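Local atomic coordinates of aminopeptidase N (Francisella tularensis subsp. tularensis, PDB entry 5DLL), a protein that uses a zinc ion to release N-terminal amino acids, preferably alanine, from peptides, and is probably involved in degrading intracellular peptides. Residues Glu30-Phe35 against Ala152-Ile157; Val44-Tyr49 against Leu104-Glu109; Val67-Leu72 against Val108-Ser113; Lys75-His80 against Asn97-Phe102. One frame throughout, in Å; residues are numbered along the deposited sequence.

Contact 1: residues Glu30-Phe35 against Ala152-Ile157; sequences ETHLIF and AFTVKI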
loop_
_atom_site.group_PDB
_atom_site.type_symbol
_atom_site.label_atom_id
_atom_site.label_comp_id
_atom_site.label_asym_id
_atom_site.label_seq_id
_atom_site.Cartn_x
_atom_site.Cartn_y
_atom_site.Cartn_z
ATOM N N GLU A 30 -13.144 -1.566 31.453
ATOM C CA GLU A 30 -12.811 -0.143 31.404
ATOM C C GLU A 30 -11.370 0.123 31.815
ATOM O O GLU A 30 -10.788 -0.614 32.603
ATOM C CB GLU A 30 -13.738 0.668 32.311
ATOM C CG GLU A 30 -15.215 0.444 32.044
ATOM C CD GLU A 30 -16.049 1.683 32.282
ATOM O OE1 GLU A 30 -15.816 2.373 33.291
ATOM O OE2 GLU A 30 -16.937 1.968 31.449
ATOM N N THR A 31 -10.817 1.208 31.286
ATOM C CA THR A 31 -9.448 1.613 31.563
ATOM C C THR A 31 -9.425 3.124 31.791
ATOM O O THR A 31 -9.764 3.896 30.893
ATOM C CB THR A 31 -8.538 1.251 30.375
ATOM O OG1 THR A 31 -8.610 -0.163 30.134
ATOM C CG2 THR A 31 -7.094 1.659 30.647
ATOM N N HIS A 32 -9.058 3.540 32.999
ATOM C CA HIS A 32 -8.977 4.959 33.339
ATOM C C HIS A 32 -7.528 5.336 33.590
ATOM O O HIS A 32 -6.920 4.849 34.539
ATOM C CB HIS A 32 -9.813 5.270 34.578
ATOM C CG HIS A 32 -11.280 5.064 34.377
ATOM N ND1 HIS A 32 -11.830 3.821 34.150
ATOM C CD2 HIS A 32 -12.311 5.940 34.367
ATOM C CE1 HIS A 32 -13.136 3.941 34.006
ATOM N NE2 HIS A 32 -13.455 5.217 34.132
ATOM N N LEU A 33 -6.988 6.199 32.735
ATOM C CA LEU A 33 -5.595 6.618 32.823
ATOM C C LEU A 33 -5.483 8.092 33.192
ATOM O O LEU A 33 -6.351 8.894 32.850
ATOM C CB LEU A 33 -4.874 6.375 31.491
ATOM C CG LEU A 33 -5.097 5.020 30.810
ATOM C CD1 LEU A 33 -4.269 4.936 29.537
ATOM C CD2 LEU A 33 -4.774 3.865 31.745
ATOM N N ILE A 34 -4.412 8.423 33.912
ATOM C CA ILE A 34 -4.019 9.808 34.173
ATOM C C ILE A 34 -2.548 9.946 33.796
ATOM O O ILE A 34 -1.706 9.183 34.278
ATOM C CB ILE A 34 -4.204 10.209 35.656
ATOM C CG1 ILE A 34 -5.668 10.028 36.091
ATOM C CG2 ILE A 34 -3.759 11.653 35.877
ATOM C CD1 ILE A 34 -5.877 10.001 37.591
ATOM N N PHE A 35 -2.254 10.906 32.923
ATOM C CA PHE A 35 -0.885 11.191 32.500
ATOM C C PHE A 35 -0.430 12.535 33.064
ATOM O O PHE A 35 -1.023 13.578 32.758
ATOM C CB PHE A 35 -0.779 11.227 30.974
ATOM C CG PHE A 35 -0.896 9.877 30.319
ATOM C CD1 PHE A 35 -2.144 9.297 30.102
ATOM C CD2 PHE A 35 0.237 9.195 29.893
ATOM C CE1 PHE A 35 -2.256 8.060 29.489
ATOM C CE2 PHE A 35 0.131 7.954 29.281
ATOM C CZ PHE A 35 -1.118 7.389 29.079
ATOM N N ALA A 152 -13.186 0.217 27.393
ATOM C CA ALA A 152 -13.609 1.611 27.283
ATOM C C ALA A 152 -12.615 2.524 28.007
ATOM O O ALA A 152 -12.383 2.372 29.206
ATOM C CB ALA A 152 -15.005 1.780 27.857
ATOM N N PHE A 153 -12.040 3.473 27.270
ATOM C CA PHE A 153 -10.954 4.318 27.779
ATOM C C PHE A 153 -11.409 5.717 28.196
ATOM O O PHE A 153 -11.969 6.452 27.385
ATOM C CB PHE A 153 -9.861 4.476 26.713
ATOM C CG PHE A 153 -8.888 3.331 26.657
ATOM C CD1 PHE A 153 -9.232 2.138 26.038
ATOM C CD2 PHE A 153 -7.616 3.456 27.199
ATOM C CE1 PHE A 153 -8.333 1.086 25.968
ATOM C CE2 PHE A 153 -6.712 2.407 27.129
ATOM C CZ PHE A 153 -7.069 1.221 26.514
ATOM N N THR A 154 -11.154 6.073 29.454
ATOM C CA THR A 154 -11.193 7.469 29.898
ATOM C C THR A 154 -9.764 7.868 30.201
ATOM O O THR A 154 -9.043 7.120 30.854
ATOM C CB THR A 154 -12.025 7.655 31.178
ATOM O OG1 THR A 154 -13.296 7.010 31.025
ATOM C CG2 THR A 154 -12.224 9.143 31.482
ATOM N N VAL A 155 -9.355 9.043 29.733
ATOM C CA VAL A 155 -7.950 9.445 29.781
ATOM C C VAL A 155 -7.811 10.917 30.171
ATOM O O VAL A 155 -8.234 11.786 29.419
ATOM C CB VAL A 155 -7.273 9.231 28.397
ATOM C CG1 VAL A 155 -5.830 9.732 28.400
ATOM C CG2 VAL A 155 -7.340 7.766 27.974
ATOM N N LYS A 156 -7.220 11.192 31.334
ATOM C CA LYS A 156 -6.859 12.566 31.711
ATOM C C LYS A 156 -5.402 12.841 31.345
ATOM O O LYS A 156 -4.567 11.943 31.422
ATOM C CB LYS A 156 -7.079 12.815 33.210
ATOM C CG LYS A 156 -6.936 14.282 33.612
ATOM C CD LYS A 156 -6.962 14.489 35.118
ATOM C CE LYS A 156 -8.299 14.110 35.741
ATOM N NZ LYS A 156 -8.425 14.642 37.126
ATOM N N ILE A 157 -5.103 14.078 30.948
ATOM C CA ILE A 157 -3.732 14.494 30.629
ATOM C C ILE A 157 -3.405 15.802 31.343
ATOM O O ILE A 157 -4.090 16.800 31.140
ATOM C CB ILE A 157 -3.532 14.710 29.108
ATOM C CG1 ILE A 157 -3.924 13.455 28.321
ATOM C CG2 ILE A 157 -2.086 15.089 28.803
ATOM C CD1 ILE A 157 -3.860 13.632 26.818
#
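T31 lies over one face of the F153 phenyl ring. Its CB stands 4.0 Å from the centre of the F153 ring and only 13° off the ring normal, a CH-pi contact. The methyl comes closest, T31 CG2 to F153 CE2 at 3.6 Å. The T31 rotation (chi1 -58°) puts this methyl anti to the backbone N, against F153, and leaves OG1 for Y143. OG1 is hydrogen-bonded to the hydroxyl of Y143, whose side chain also touches F153. L33 adds a methyl at the ring edge, CD1 to F153 CE2 at 4.3 Å. Further along, F35 leans across V155, with F35 CD1 4.1 Å from V155 CG1.

The two strands run parallel and in register, E30 beside A152 through F35 beside I157. They are neighbours in the mixed beta sheet of the N-terminal domain of this M1 peptidase. T31 and L33 use both N-H and C=O toward 152-157, and F35 uses its N-H. The bonds T31 N to A152 O, T154 N to T31 O, L33 N to T154 O, K156 N to L33 O and F35 N to K156 O are 2.9 to 3.0 Å long. The face with T31, L33, F35, F153, V155 and I157 is buried; F199 and L201 pack on it.

The other face is partly exposed. Here the H32 ring meets T154, with CD2 3.6 Å from T154 CB. H32 NE2 and T154 OG1 are 3.6 Å apart and do not bond. The H32 ring also meets the ring of Y49 on strand 42-52, their planes about 80° apart.

Contact 2: residues Val44-Tyr49 against Leu104-Glu109; sequences VTANLY and LQTVVE. With NA (sodium ion), chain R.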
loop_
_atom_site.group_PDB
_atom_site.type_symbol
_atom_site.label_atom_id
_atom_site.label_comp_id
_atom_site.label_asym_id
_atom_site.label_seq_id
_atom_site.Cartn_x
_atom_site.Cartn_y
_atom_site.Cartn_z
ATOM N N VAL A 44 2.123 7.619 35.232
ATOM C CA VAL A 44 0.925 7.004 34.665
ATOM C C VAL A 44 0.166 6.168 35.706
ATOM O O VAL A 44 0.479 4.980 35.955
ATOM C CB VAL A 44 1.272 6.139 33.433
ATOM C CG1 VAL A 44 0.002 5.662 32.741
ATOM C CG2 VAL A 44 2.154 6.920 32.466
ATOM N N THR A 45 -0.832 6.810 36.313
ATOM C CA THR A 45 -1.813 6.130 37.154
ATOM C C THR A 45 -2.831 5.467 36.238
ATOM O O THR A 45 -3.229 6.056 35.237
ATOM C CB THR A 45 -2.556 7.114 38.081
ATOM O OG1 THR A 45 -1.616 7.991 38.716
ATOM C CG2 THR A 45 -3.353 6.355 39.148
ATOM N N ALA A 46 -3.250 4.251 36.575
ATOM C CA ALA A 46 -4.195 3.504 35.742
ATOM C C ALA A 46 -5.118 2.627 36.576
ATOM O O ALA A 46 -4.653 1.780 37.340
ATOM C CB ALA A 46 -3.456 2.652 34.721
ATOM N N ASN A 47 -6.423 2.835 36.411
ATOM C CA ASN A 47 -7.435 2.021 37.069
ATOM C C ASN A 47 -8.039 1.049 36.075
ATOM O O ASN A 47 -8.785 1.448 35.185
ATOM C CB ASN A 47 -8.536 2.898 37.655
ATOM C CG ASN A 47 -8.154 3.499 38.984
ATOM O OD1 ASN A 47 -8.815 3.260 39.989
ATOM N ND2 ASN A 47 -7.089 4.289 38.998
ATOM N N LEU A 48 -7.712 -0.227 36.239
ATOM C CA LEU A 48 -8.169 -1.279 35.345
ATOM C C LEU A 48 -9.314 -2.013 36.010
ATOM O O LEU A 48 -9.136 -2.597 37.081
ATOM C CB LEU A 48 -7.031 -2.268 35.054
ATOM C CG LEU A 48 -6.040 -1.893 33.949
ATOM C CD1 LEU A 48 -5.667 -0.420 33.990
ATOM C CD2 LEU A 48 -4.797 -2.766 34.039
ATOM N N TYR A 49 -10.486 -1.980 35.379
ATOM C CA TYR A 49 -11.663 -2.674 35.899
ATOM C C TYR A 49 -11.778 -4.020 35.209
ATOM O O TYR A 49 -12.237 -4.120 34.078
ATOM C CB TYR A 49 -12.911 -1.814 35.744
ATOM C CG TYR A 49 -12.799 -0.543 36.555
ATOM C CD1 TYR A 49 -13.179 -0.511 37.888
ATOM C CD2 TYR A 49 -12.266 0.612 36.001
ATOM C CE1 TYR A 49 -13.056 0.645 38.639
ATOM C CE2 TYR A 49 -12.137 1.768 36.747
ATOM C CZ TYR A 49 -12.535 1.778 38.062
ATOM O OH TYR A 49 -12.408 2.933 38.793
ATOM N N LEU A 104 -7.938 -2.729 39.702
ATOM C CA LEU A 104 -6.510 -2.716 39.965
ATOM C C LEU A 104 -5.907 -1.364 39.603
ATOM O O LEU A 104 -5.877 -0.993 38.434
ATOM C CB LEU A 104 -5.828 -3.814 39.153
ATOM C CG LEU A 104 -4.313 -3.930 39.319
ATOM C CD1 LEU A 104 -3.955 -4.239 40.763
ATOM C CD2 LEU A 104 -3.753 -4.988 38.382
ATOM N N GLN A 105 -5.421 -0.638 40.607
ATOM C CA GLN A 105 -4.746 0.633 40.387
ATOM C C GLN A 105 -3.237 0.460 40.420
ATOM O O GLN A 105 -2.707 -0.105 41.368
ATOM C CB GLN A 105 -5.152 1.651 41.452
ATOM C CG GLN A 105 -4.498 3.016 41.262
ATOM C CD GLN A 105 -4.868 4.007 42.341
ATOM O OE1 GLN A 105 -5.939 3.925 42.938
ATOM N NE2 GLN A 105 -3.976 4.954 42.600
ATOM N N THR A 106 -2.554 0.966 39.392
ATOM C CA THR A 106 -1.092 1.018 39.365
ATOM C C THR A 106 -0.626 2.429 39.029
ATOM O O THR A 106 -1.074 3.007 38.033
ATOM C CB THR A 106 -0.479 0.077 38.296
ATOM O OG1 THR A 106 -0.699 0.613 36.975
ATOM C CG2 THR A 106 -1.051 -1.332 38.402
ATOM N N VAL A 107 0.281 2.967 39.841
ATOM C CA VAL A 107 1.040 4.161 39.462
ATOM C C VAL A 107 2.407 3.713 38.963
ATOM O O VAL A 107 3.047 2.864 39.580
ATOM C CB VAL A 107 1.217 5.153 40.627
ATOM C CG1 VAL A 107 1.993 6.381 40.165
ATOM C CG2 VAL A 107 -0.139 5.555 41.191
ATOM N N VAL A 108 2.838 4.298 37.847
ATOM C CA VAL A 108 4.065 3.910 37.146
ATOM C C VAL A 108 4.782 5.175 36.665
ATOM O O VAL A 108 4.135 6.185 36.400
ATOM C CB VAL A 108 3.724 2.979 35.951
ATOM C CG1 VAL A 108 4.759 3.043 34.836
ATOM C CG2 VAL A 108 3.550 1.543 36.427
ATOM N N GLU A 109 6.111 5.116 36.557
ATOM C CA GLU A 109 6.909 6.228 36.027
ATOM C C GLU A 109 7.704 5.785 34.798
ATOM O O GLU A 109 8.217 4.671 34.754
ATOM C CB GLU A 109 7.857 6.755 37.103
ATOM C CG GLU A 109 8.657 7.985 36.703
ATOM C CD GLU A 109 9.694 8.349 37.745
ATOM O OE1 GLU A 109 9.298 8.660 38.889
ATOM O OE2 GLU A 109 10.902 8.317 37.422
HETATM NA NA NA R . -0.052 2.779 36.036
#
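V44 and T106 share one sodium ion, which lies on the buried face of their two strands. The sodium ion is bound by V44 O at 2.3 Å and by T106 O at 2.2 Å. T106 OG1 is a third ligand, 2.5 Å from the sodium ion. T141 OG1 completes the set of protein ligands. T106 thus holds the ion with two atoms. Its hydroxyl lies between the backbone N and the carbonyl carbon (chi1 73°), a rotation that brings OG1 round to the metal. The two carbonyl oxygens V44 O and T106 O are 3.3 Å apart, and both bind the same ion.

T106 O has a second task, because it also accepts the A46 N-H, with A46 N at 2.9 Å from T106 O. V44 O likewise takes a weak bond from V108 N. The methyl of A46 and the side chain of V108 pack round the ion on the buried face.

The strands are antiparallel neighbours in the N-terminal beta sheet. Strand 42-52 lies between strands 26-36 and 101-110. A46 with T106 and L48 with L104 are hydrogen-bonded pairs, each joined by two backbone bonds. The straightest is L48 N to L104 O, with an angle of 176° at the hydrogen.

On the partly exposed face, N47 and Q105 lie side by side and point the same way. N47 ND2 rests 3.7 Å from Q105 CG, and the amide planes are 32° apart. Q105 is fully extended, with CG anti to the backbone N, and this carries its amide past T45. T45 CG2 lies 3.8 Å from Q105 NE2, and V107 CG2 packs alongside T45.

Contact 3: residues Val67-Leu72 against Val108-Ser113; sequences VELKLL and VEINPS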
loop_
_atom_site.group_PDB
_atom_site.type_symbol
_atom_site.label_atom_id
_atom_site.label_comp_id
_atom_site.label_asym_id
_atom_site.label_seq_id
_atom_site.Cartn_x
_atom_site.Cartn_y
_atom_site.Cartn_z
ATOM N N VAL A 67 6.798 -3.236 30.287
ATOM C CA VAL A 67 8.204 -3.197 29.891
ATOM C C VAL A 67 8.799 -1.811 30.126
ATOM O O VAL A 67 8.232 -0.807 29.705
ATOM C CB VAL A 67 8.361 -3.600 28.405
ATOM C CG1 VAL A 67 9.804 -3.450 27.940
ATOM C CG2 VAL A 67 7.878 -5.028 28.191
ATOM N N GLU A 68 9.946 -1.773 30.800
ATOM C CA GLU A 68 10.648 -0.527 31.115
ATOM C C GLU A 68 9.788 0.398 31.986
ATOM O O GLU A 68 9.712 1.604 31.749
ATOM C CB GLU A 68 11.141 0.164 29.829
ATOM C CG GLU A 68 12.195 -0.655 29.082
ATOM C CD GLU A 68 12.371 -0.263 27.618
ATOM O OE1 GLU A 68 12.168 0.921 27.274
ATOM O OE2 GLU A 68 12.730 -1.148 26.805
ATOM N N LEU A 69 9.167 -0.190 33.010
ATOM C CA LEU A 69 8.248 0.523 33.904
ATOM C C LEU A 69 8.764 0.532 35.342
ATOM O O LEU A 69 9.079 -0.521 35.901
ATOM C CB LEU A 69 6.864 -0.139 33.891
ATOM C CG LEU A 69 6.189 -0.339 32.533
ATOM C CD1 LEU A 69 4.821 -0.974 32.713
ATOM C CD2 LEU A 69 6.078 0.979 31.782
ATOM N N LYS A 70 8.837 1.717 35.944
ATOM C CA LYS A 70 9.154 1.829 37.364
ATOM C C LYS A 70 7.844 1.830 38.147
ATOM O O LYS A 70 7.084 2.789 38.079
ATOM C CB LYS A 70 9.956 3.100 37.649
ATOM C CG LYS A 70 10.599 3.114 39.026
ATOM C CD LYS A 70 11.250 4.453 39.322
ATOM C CE LYS A 70 11.660 4.553 40.782
ATOM N NZ LYS A 70 12.007 5.948 41.161
ATOM N N LEU A 71 7.585 0.745 38.872
ATOM C CA LEU A 71 6.359 0.588 39.651
ATOM C C LEU A 71 6.453 1.302 40.999
ATOM O O LEU A 71 7.151 0.839 41.896
ATOM C CB LEU A 71 6.077 -0.897 39.889
ATOM C CG LEU A 71 4.844 -1.237 40.730
ATOM C CD1 LEU A 71 3.580 -0.752 40.037
ATOM C CD2 LEU A 71 4.777 -2.733 40.992
ATOM N N LEU A 72 5.725 2.407 41.144
ATOM C CA LEU A 72 5.722 3.180 42.386
ATOM C C LEU A 72 4.626 2.751 43.353
ATOM O O LEU A 72 4.724 3.011 44.551
ATOM C CB LEU A 72 5.553 4.672 42.085
ATOM C CG LEU A 72 6.534 5.277 41.084
ATOM C CD1 LEU A 72 6.239 6.755 40.889
ATOM C CD2 LEU A 72 7.966 5.063 41.549
ATOM N N VAL A 108 2.838 4.298 37.847
ATOM C CA VAL A 108 4.065 3.910 37.146
ATOM C C VAL A 108 4.782 5.175 36.665
ATOM O O VAL A 108 4.135 6.185 36.400
ATOM C CB VAL A 108 3.724 2.979 35.951
ATOM C CG1 VAL A 108 4.759 3.043 34.836
ATOM C CG2 VAL A 108 3.550 1.543 36.427
ATOM N N GLU A 109 6.111 5.116 36.557
ATOM C CA GLU A 109 6.909 6.228 36.027
ATOM C C GLU A 109 7.704 5.785 34.798
ATOM O O GLU A 109 8.217 4.671 34.754
ATOM C CB GLU A 109 7.857 6.755 37.103
ATOM C CG GLU A 109 8.657 7.985 36.703
ATOM C CD GLU A 109 9.694 8.349 37.745
ATOM O OE1 GLU A 109 9.298 8.660 38.889
ATOM O OE2 GLU A 109 10.902 8.317 37.422
ATOM N N ILE A 110 7.809 6.668 33.810
ATOM C CA ILE A 110 8.489 6.357 32.550
ATOM C C ILE A 110 9.241 7.566 32.001
ATOM O O ILE A 110 8.964 8.707 32.368
ATOM C CB ILE A 110 7.497 5.863 31.474
ATOM C CG1 ILE A 110 6.386 6.897 31.246
ATOM C CG2 ILE A 110 6.900 4.522 31.877
ATOM C CD1 ILE A 110 5.415 6.528 30.145
ATOM N N ASN A 111 10.183 7.294 31.104
ATOM C CA ASN A 111 11.085 8.308 30.575
ATOM C C ASN A 111 10.940 8.410 29.055
ATOM O O ASN A 111 11.575 7.653 28.317
ATOM C CB ASN A 111 12.524 7.961 30.969
ATOM C CG ASN A 111 13.465 9.149 30.885
ATOM O OD1 ASN A 111 13.183 10.150 30.223
ATOM N ND2 ASN A 111 14.602 9.035 31.562
ATOM N N PRO A 112 10.072 9.327 28.587
ATOM C CA PRO A 112 9.894 9.577 27.155
ATOM C C PRO A 112 11.143 10.136 26.486
ATOM O O PRO A 112 11.453 9.765 25.351
ATOM C CB PRO A 112 8.762 10.611 27.117
ATOM C CG PRO A 112 8.022 10.406 28.389
ATOM C CD PRO A 112 9.068 10.047 29.391
ATOM N N SER A 113 11.853 11.013 27.190
ATOM C CA SER A 113 13.073 11.617 26.674
ATOM C C SER A 113 14.108 10.563 26.293
ATOM O O SER A 113 14.880 10.764 25.350
ATOM C CB SER A 113 13.662 12.563 27.714
ATOM O OG SER A 113 14.829 13.189 27.224
#
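K70 and E109 face each other as an antiparallel hydrogen-bonded pair. K70 N donates to E109 O at 3.2 Å. E109 N donates to K70 O at 2.9 Å. Both donors lie in the plane of the carbonyl they bind. The backbone N and O of both residues are therefore satisfied across the contact. K70 O also receives the CA-H of V108. L72 continues this pairing with a backbone bond to V107. I110 instead bonds to T42, on the neighbouring strand 42-52.

The charged ends are less tightly matched. K70 and E109 both hold CG anti to the backbone N and stay extended, which carries their charges out on one side of the sheet. K70 NZ remains 4.5 Å from E109 OE1, beyond a salt bridge. L72 CD1 packs against the base of E109, 4.1 Å from its CB.

L69 and I110 lie side by side, with L69 CD2 3.6 Å from I110 CG2. The same L69 methyl reaches V108 CG1 at 3.9 Å, and L69 also touches Y142. The start of strand 70-76 pairs here with the end of 101-110 in the N-terminal domain sheet. The chemistry implies that backbone bonds and apolar contacts of L69 with the buried V108 and I110 join them, while the charges probably add a weak attraction.

Contact 4: residues Lys75-His80 against Asn97-Phe102; sequences KLNNKH and NVPEKF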
loop_
_atom_site.group_PDB
_atom_site.type_symbol
_atom_site.label_atom_id
_atom_site.label_comp_id
_atom_site.label_asym_id
_atom_site.label_seq_id
_atom_site.Cartn_x
_atom_site.Cartn_y
_atom_site.Cartn_z
ATOM N N LYS A 75 -2.404 -1.274 44.031
ATOM C CA LYS A 75 -3.507 -1.573 44.940
ATOM C C LYS A 75 -4.572 -2.378 44.211
ATOM O O LYS A 75 -4.897 -2.082 43.065
ATOM C CB LYS A 75 -4.131 -0.282 45.477
ATOM C CG LYS A 75 -3.124 0.732 45.993
ATOM C CD LYS A 75 -3.792 1.815 46.825
ATOM C CE LYS A 75 -4.700 2.698 45.988
ATOM N NZ LYS A 75 -5.153 3.888 46.760
ATOM N N LEU A 76 -5.110 -3.394 44.881
ATOM C CA LEU A 76 -6.213 -4.188 44.352
ATOM C C LEU A 76 -7.435 -3.936 45.226
ATOM O O LEU A 76 -7.355 -4.052 46.452
ATOM C CB LEU A 76 -5.844 -5.674 44.348
ATOM C CG LEU A 76 -6.703 -6.621 43.495
ATOM C CD1 LEU A 76 -5.862 -7.774 42.968
ATOM C CD2 LEU A 76 -7.902 -7.155 44.264
ATOM N N ASN A 77 -8.557 -3.588 44.590
ATOM C CA ASN A 77 -9.782 -3.184 45.292
ATOM C C ASN A 77 -9.499 -2.111 46.349
ATOM O O ASN A 77 -9.956 -2.193 47.497
ATOM C CB ASN A 77 -10.505 -4.404 45.890
ATOM C CG ASN A 77 -11.258 -5.217 44.842
ATOM O OD1 ASN A 77 -11.613 -4.714 43.775
ATOM N ND2 ASN A 77 -11.519 -6.481 45.155
ATOM N N ASN A 78 -8.712 -1.118 45.936
ATOM C CA ASN A 78 -8.377 0.052 46.754
ATOM C C ASN A 78 -7.446 -0.224 47.956
ATOM O O ASN A 78 -7.079 0.707 48.680
ATOM C CB ASN A 78 -9.666 0.755 47.214
ATOM C CG ASN A 78 -9.538 2.267 47.239
ATOM O OD1 ASN A 78 -8.714 2.849 46.532
ATOM N ND2 ASN A 78 -10.373 2.914 48.047
ATOM N N LYS A 79 -7.055 -1.486 48.152
ATOM C CA LYS A 79 -6.128 -1.869 49.217
ATOM C C LYS A 79 -4.759 -2.224 48.623
ATOM O O LYS A 79 -4.686 -2.879 47.583
ATOM C CB LYS A 79 -6.685 -3.064 49.992
ATOM C CG LYS A 79 -6.055 -3.250 51.361
ATOM C CD LYS A 79 -6.276 -4.652 51.901
ATOM C CE LYS A 79 -5.618 -4.810 53.261
ATOM N NZ LYS A 79 -5.650 -6.219 53.735
ATOM N N HIS A 80 -3.685 -1.794 49.285
ATOM C CA HIS A 80 -2.316 -2.032 48.799
ATOM C C HIS A 80 -1.954 -3.512 48.768
ATOM O O HIS A 80 -2.418 -4.291 49.600
ATOM C CB HIS A 80 -1.292 -1.292 49.665
ATOM C CG HIS A 80 -1.187 0.169 49.364
ATOM N ND1 HIS A 80 -0.236 0.685 48.510
ATOM C CD2 HIS A 80 -1.914 1.224 49.800
ATOM C CE1 HIS A 80 -0.382 1.995 48.432
ATOM N NE2 HIS A 80 -1.393 2.348 49.207
ATOM N N ASN A 97 -4.269 -15.767 42.668
ATOM C CA ASN A 97 -5.509 -15.804 43.452
ATOM C C ASN A 97 -6.265 -14.478 43.478
ATOM O O ASN A 97 -6.648 -13.993 44.545
ATOM C CB ASN A 97 -5.212 -16.270 44.878
ATOM C CG ASN A 97 -4.377 -17.529 44.911
ATOM O OD1 ASN A 97 -3.387 -17.616 45.640
ATOM N ND2 ASN A 97 -4.758 -18.511 44.101
ATOM N N VAL A 98 -6.468 -13.902 42.295
ATOM C CA VAL A 98 -7.242 -12.672 42.160
ATOM C C VAL A 98 -8.732 -13.015 42.165
ATOM O O VAL A 98 -9.098 -14.150 41.854
ATOM C CB VAL A 98 -6.886 -11.889 40.873
ATOM C CG1 VAL A 98 -5.391 -11.610 40.808
ATOM C CG2 VAL A 98 -7.349 -12.625 39.620
ATOM N N PRO A 99 -9.595 -12.042 42.521
ATOM C CA PRO A 99 -11.048 -12.277 42.531
ATOM C C PRO A 99 -11.705 -12.350 41.145
ATOM O O PRO A 99 -11.067 -12.055 40.127
ATOM C CB PRO A 99 -11.606 -11.069 43.307
ATOM C CG PRO A 99 -10.431 -10.374 43.908
ATOM C CD PRO A 99 -9.255 -10.708 43.048
ATOM N N GLU A 100 -12.983 -12.725 41.131
ATOM C CA GLU A 100 -13.771 -12.826 39.899
ATOM C C GLU A 100 -14.011 -11.458 39.258
ATOM O O GLU A 100 -14.197 -11.358 38.044
ATOM C CB GLU A 100 -15.129 -13.486 40.184
ATOM C CG GLU A 100 -15.060 -14.938 40.642
ATOM C CD GLU A 100 -14.767 -15.907 39.510
ATOM O OE1 GLU A 100 -15.510 -15.898 38.508
ATOM O OE2 GLU A 100 -13.797 -16.686 39.629
ATOM N N LYS A 101 -14.029 -10.415 40.083
ATOM C CA LYS A 101 -14.297 -9.056 39.622
ATOM C C LYS A 101 -13.603 -8.077 40.562
ATOM O O LYS A 101 -13.815 -8.125 41.776
ATOM C CB LYS A 101 -15.808 -8.806 39.604
ATOM C CG LYS A 101 -16.277 -7.755 38.610
ATOM C CD LYS A 101 -17.792 -7.802 38.445
ATOM C CE LYS A 101 -18.282 -6.884 37.334
ATOM N NZ LYS A 101 -18.052 -5.442 37.636
ATOM N N PHE A 102 -12.764 -7.202 40.008
ATOM C CA PHE A 102 -11.973 -6.275 40.826
ATOM C C PHE A 102 -11.432 -5.074 40.045
ATOM O O PHE A 102 -11.422 -5.061 38.814
ATOM C CB PHE A 102 -10.805 -7.018 41.491
ATOM C CG PHE A 102 -9.806 -7.594 40.516
ATOM C CD1 PHE A 102 -10.053 -8.802 39.875
ATOM C CD2 PHE A 102 -8.610 -6.938 40.251
ATOM C CE1 PHE A 102 -9.140 -9.338 38.984
ATOM C CE2 PHE A 102 -7.688 -7.475 39.364
ATOM C CZ PHE A 102 -7.957 -8.674 38.728
#
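L76 points its side chain toward 97-102 and sets it obliquely against the F102 ring. L76 CG lies 3.8 Å from F102 CD2, and L76 CD1 lies near CD2 and CE2 of F102. The other methyl turns to P99 and reaches the CD corner of its ring. L76 CD2 and P99 CD are 4.0 Å apart. L76 CG is anti to the backbone N (chi1 -164°), which puts the branched end against both P99 and F102. V98 is a more distant neighbour of L76 CD1.

N77 meets F102 at about a right angle. Its amide plane stands 78° from the plane of the phenyl ring. The amide lies beside the root of the ring: N77 OD1 is 3.3 Å from F102 CB. That oxygen is held by a hydrogen bond from the backbone N of V103, the residue after F102. No hydrogen bond joins the two segments themselves. F102 continues inward to I50 and L62, and V98 also packs on L62.

L76 to K79 form a type I' beta turn, closed by L76 N to K79 O at 2.8 Å and by K79 N to L76 O at 3.1 Å. N77 and N78 take its two central positions, both with positive phi. This is the tight two-residue turn of a beta hairpin. It links strands 70-76 and 79-80 at an edge of the N-terminal domain sheet.

How the contacts relate
From the N terminus, strand 26-36 comes first and 42-52 second. They pair directly, so contacts 1 and 2 touch, for example through H32 O and N47 N. Contact 1 closes the longest loop, from 30-35 to 152-157, and the other three contacts lie within it. Contact 2 closes a shorter loop, from 44-49 to 104-109. Contact 3 starts later in the chain, at 67-72; its loop and that of contact 2 both end on strand 101-110, where the two contacts share V108 and E109. Contact 4 is the innermost, within both. Together they tie strands 150-160, 26-36, 42-52, 101-110 and 70-76 into one sheet.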